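Local structure of gamma-glutamyltranspeptidase (Ggt) (Helicobacter pylori 26695, 5BPK) at residues G85-I90 / A99-E104. The protein probably cleaves the gamma-glutamyl bond of glutathione and related compounds and transfers the gamma-glutamyl group to water or an acceptor, as an Ntn-hydrolase. Numbering follows the deposited sequence.
Sequences GGFAVI and ALDFRE. With 4UD ((2S)-amino[(5S)-4,5-dihydro-1,2-oxazol-5-yl]acetic acid), chain O.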
ATOM      1  N   GLY A  85       1.346   6.476   7.134  1.00 10.28           N
ATOM      2  CA  GLY A  85       1.620   7.253   5.931  1.00 11.15           C
ATOM      3  C   GLY A  85       1.320   6.438   4.694  1.00  9.70           C
ATOM      4  O   GLY A  85       0.836   5.291   4.772  1.00 10.42           O
ATOM      5  N   GLY A  86       1.597   7.021   3.539  1.00  8.80           N
ATOM      6  CA  GLY A  86       1.270   6.353   2.294  1.00 10.61           C
ATOM      7  C   GLY A  86       1.472   7.231   1.082  1.00  9.77           C
ATOM      8  O   GLY A  86       2.200   8.211   1.141  1.00  9.30           O
ATOM      9  N   PHE A  87       0.817   6.848  -0.011  1.00 10.63           N
ATOM     10  CA  PHE A  87       0.958   7.491  -1.307  1.00  9.68           C
ATOM     11  C   PHE A  87      -0.395   7.648  -1.980  1.00  8.63           C
ATOM     12  O   PHE A  87      -1.272   6.777  -1.852  1.00 10.29           O
ATOM     13  CB  PHE A  87       1.842   6.644  -2.224  1.00  9.57           C
ATOM     14  CG  PHE A  87       3.195   6.331  -1.653  1.00  9.81           C
ATOM     15  CD1 PHE A  87       4.174   7.312  -1.580  1.00  9.59           C
ATOM     16  CD2 PHE A  87       3.489   5.059  -1.205  1.00 11.72           C
ATOM     17  CE1 PHE A  87       5.433   7.020  -1.043  1.00 11.60           C
ATOM     18  CE2 PHE A  87       4.753   4.748  -0.679  1.00 12.96           C
ATOM     19  CZ  PHE A  87       5.724   5.741  -0.599  1.00 10.96           C
ATOM     20  N   ALA A  88      -0.540   8.711  -2.759  1.00  9.96           N
ATOM     21  CA  ALA A  88      -1.721   8.883  -3.608  1.00 11.08           C
ATOM     22  C   ALA A  88      -1.250   9.194  -5.010  1.00 11.99           C
ATOM     23  O   ALA A  88      -0.484  10.134  -5.212  1.00 13.60           O
ATOM     24  CB  ALA A  88      -2.601  10.013  -3.114  1.00 12.12           C
ATOM     25  N   VAL A  89      -1.685   8.388  -5.968  1.00  9.63           N
ATOM     26  CA  VAL A  89      -1.459   8.646  -7.374  1.00 10.40           C
ATOM     27  C   VAL A  89      -2.776   9.215  -7.926  1.00 11.32           C
ATOM     28  O   VAL A  89      -3.867   8.645  -7.726  1.00  9.76           O
ATOM     29  CB  VAL A  89      -0.967   7.374  -8.094  1.00 11.12           C
ATOM     30  CG1 VAL A  89      -1.041   7.517  -9.602  1.00 13.45           C
ATOM     31  CG2 VAL A  89       0.458   7.067  -7.668  1.00  9.91           C
ATOM     32  N   ILE A  90      -2.675  10.364  -8.593  1.00  9.61           N
ATOM     33  CA  ILE A  90      -3.860  11.131  -8.957  1.00 11.56           C
ATOM     34  C   ILE A  90      -3.800  11.494 -10.430  1.00 10.71           C
ATOM     35  O   ILE A  90      -2.778  11.985 -10.895  1.00 12.53           O
ATOM     36  CB  ILE A  90      -3.965  12.421  -8.132  1.00 12.19           C
ATOM     37  CG1 ILE A  90      -4.058  12.092  -6.630  1.00 12.73           C
ATOM     38  CG2 ILE A  90      -5.176  13.241  -8.605  1.00 15.44           C
ATOM     39  CD1 ILE A  90      -3.875  13.289  -5.700  1.00 15.34           C
ATOM     40  N   ALA A  99       1.859  12.445  -8.240  1.00 11.61           N
ATOM     41  CA  ALA A  99       2.014  11.470  -7.163  1.00 11.65           C
ATOM     42  C   ALA A  99       2.267  12.237  -5.882  1.00 13.98           C
ATOM     43  O   ALA A  99       3.120  13.126  -5.850  1.00 18.17           O
ATOM     44  CB  ALA A  99       3.160  10.534  -7.449  1.00 14.05           C
ATOM     45  N   LEU A 100       1.501  11.932  -4.846  1.00 11.95           N
ATOM     46  CA  LEU A 100       1.695  12.535  -3.544  1.00 10.98           C
ATOM     47  C   LEU A 100       2.395  11.541  -2.612  1.00 10.05           C
ATOM     48  O   LEU A 100       1.897  10.451  -2.370  1.00 10.35           O
ATOM     49  CB  LEU A 100       0.357  12.957  -2.949  1.00 11.61           C
ATOM     50  CG  LEU A 100       0.402  13.597  -1.563  1.00 12.71           C
ATOM     51  CD1 LEU A 100       1.241  14.851  -1.536  1.00 12.58           C
ATOM     52  CD2 LEU A 100      -1.023  13.851  -1.071  1.00 15.45           C
ATOM     53  N   ASP A 101       3.549  11.954  -2.113  1.00 10.48           N
ATOM     54  CA  ASP A 101       4.350  11.212  -1.148  1.00  8.88           C
ATOM     55  C   ASP A 101       3.997  11.758   0.238  1.00 10.96           C
ATOM     56  O   ASP A 101       4.415  12.867   0.597  1.00 11.03           O
ATOM     57  CB  ASP A 101       5.846  11.426  -1.503  1.00  8.87           C
ATOM     58  CG  ASP A 101       6.825  10.940  -0.438  1.00 10.74           C
ATOM     59  OD1 ASP A 101       6.427  10.469   0.646  1.00 12.43           O
ATOM     60  OD2 ASP A 101       8.042  11.083  -0.712  1.00 11.98           O
ATOM     61  N   PHE A 102       3.222  10.982   1.002  1.00  9.67           N
ATOM     62  CA  PHE A 102       3.043  11.231   2.430  1.00  9.12           C
ATOM     63  C   PHE A 102       3.572  10.055   3.270  1.00  8.76           C
ATOM     64  O   PHE A 102       3.009   9.667   4.288  1.00  9.92           O
ATOM     65  CB  PHE A 102       1.605  11.665   2.774  1.00 10.51           C
ATOM     66  CG  PHE A 102       0.513  10.679   2.411  1.00  7.96           C
ATOM     67  CD1 PHE A 102      -0.051  10.669   1.143  1.00  9.83           C
ATOM     68  CD2 PHE A 102      -0.045   9.863   3.383  1.00 10.43           C
ATOM     69  CE1 PHE A 102      -1.101   9.809   0.842  1.00 10.59           C
ATOM     70  CE2 PHE A 102      -1.091   8.982   3.077  1.00  9.39           C
ATOM     71  CZ  PHE A 102      -1.621   8.965   1.797  1.00  9.38           C
ATOM     72  N   ARG A 103       4.696   9.519   2.812  1.00  9.14           N
ATOM     73  CA  ARG A 103       5.412   8.451   3.506  1.00 10.50           C
ATOM     74  C   ARG A 103       6.047   8.972   4.792  1.00  8.96           C
ATOM     75  O   ARG A 103       6.519  10.109   4.852  1.00 10.45           O
ATOM     76  CB  ARG A 103       6.488   7.897   2.578  1.00 10.05           C
ATOM     77  CG  ARG A 103       7.323   6.743   3.111  1.00  9.10           C
ATOM     78  CD  ARG A 103       6.523   5.466   3.301  1.00  9.18           C
ATOM     79  NE  ARG A 103       7.406   4.297   3.334  1.00 11.63           N
ATOM     80  CZ  ARG A 103       7.003   3.043   3.529  1.00 11.54           C
ATOM     81  NH1 ARG A 103       5.737   2.764   3.760  1.00 12.41           N
ATOM     82  NH2 ARG A 103       7.882   2.053   3.512  1.00 10.34           N
ATOM     83  N   GLU A 104       6.107   8.126   5.820  1.00 10.23           N
ATOM     84  CA  GLU A 104       6.772   8.517   7.061  1.00 11.13           C
ATOM     85  C   GLU A 104       8.252   8.795   6.835  1.00 10.41           C
ATOM     86  O   GLU A 104       8.876   8.234   5.924  1.00 11.42           O
ATOM     87  CB  GLU A 104       6.628   7.465   8.152  1.00 11.94           C
ATOM     88  CG  GLU A 104       5.195   7.094   8.506  1.00  9.96           C
ATOM     89  CD  GLU A 104       4.726   5.843   7.785  1.00 10.24           C
ATOM     90  OE1 GLU A 104       4.870   5.780   6.536  1.00 11.26           O
ATOM     91  OE2 GLU A 104       4.210   4.938   8.480  1.00 10.72           O
TER
HETATM   92  C3  4UD O 701       1.061  -2.907   3.463  1.00 22.64           C
HETATM   93  C4  4UD O 701       3.006  -1.851   3.292  1.00 18.07           C
HETATM   94  C5  4UD O 701       2.206  -2.579   4.356  1.00 23.69           C
HETATM   95  C6  4UD O 701       4.531  -1.876   3.474  1.00 13.57           C
HETATM   96  C8  4UD O 701       5.110  -1.021   2.370  1.00 13.00           C
HETATM   97  O9  4UD O 701       5.156   0.180   2.471  1.00 13.76           O
HETATM   98  O10 4UD O 701       5.582  -1.594   1.239  1.00 12.30           O
HETATM   99  N7  4UD O 701       4.908  -1.282   4.764  1.00 13.67           N
HETATM  100  O2  4UD O 701       2.711  -2.516   2.066  1.00 24.83           O
HETATM  101  N1  4UD O 701       1.427  -2.849   2.225  1.00 27.05           N
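The Phe102 ring lies flat against the backbone of Gly86 and Phe87. Gly86 O sits 3.2 Å above the plane of the Phe102 ring, toward the rim, and Gly86 CA makes a CH-pi contact 3.9 Å from the ring centroid. With chi1 at 59°, Phe102 CG falls between its backbone N and carbonyl carbon, which swings the ring across to the neighbouring strand. Ala88 CB meets the same ring at CE1. Met143 of helix 139-150 packs on Phe102. The two strands form an antiparallel beta hairpin in the central sheet of the Ntn-hydrolase fold. Strand 85-91 also pairs with a strand of the other chain. The bond from Leu100 N to Ala88 O is 2.7 Å and almost straight. On the other face, Phe87 and Asp101 lie side by side, their planes 53° apart. Asp101 OD1 accepts from Arg103 N at 2.9 Å in an Asx turn, and OD2 forms a salt bridge with Arg264. The Arg103 chain runs obliquely past the Phe87 ring, with Arg103 CB 3.9 Å from Phe87 CE1. Arg103 lines the inhibitor pocket: its NH1 donates to carboxylate O9 of the bound 4UD at 2.9 Å, in a bent bond. Asp43 of the other chain forms a salt bridge with Arg103 NH2 and also binds 4UD.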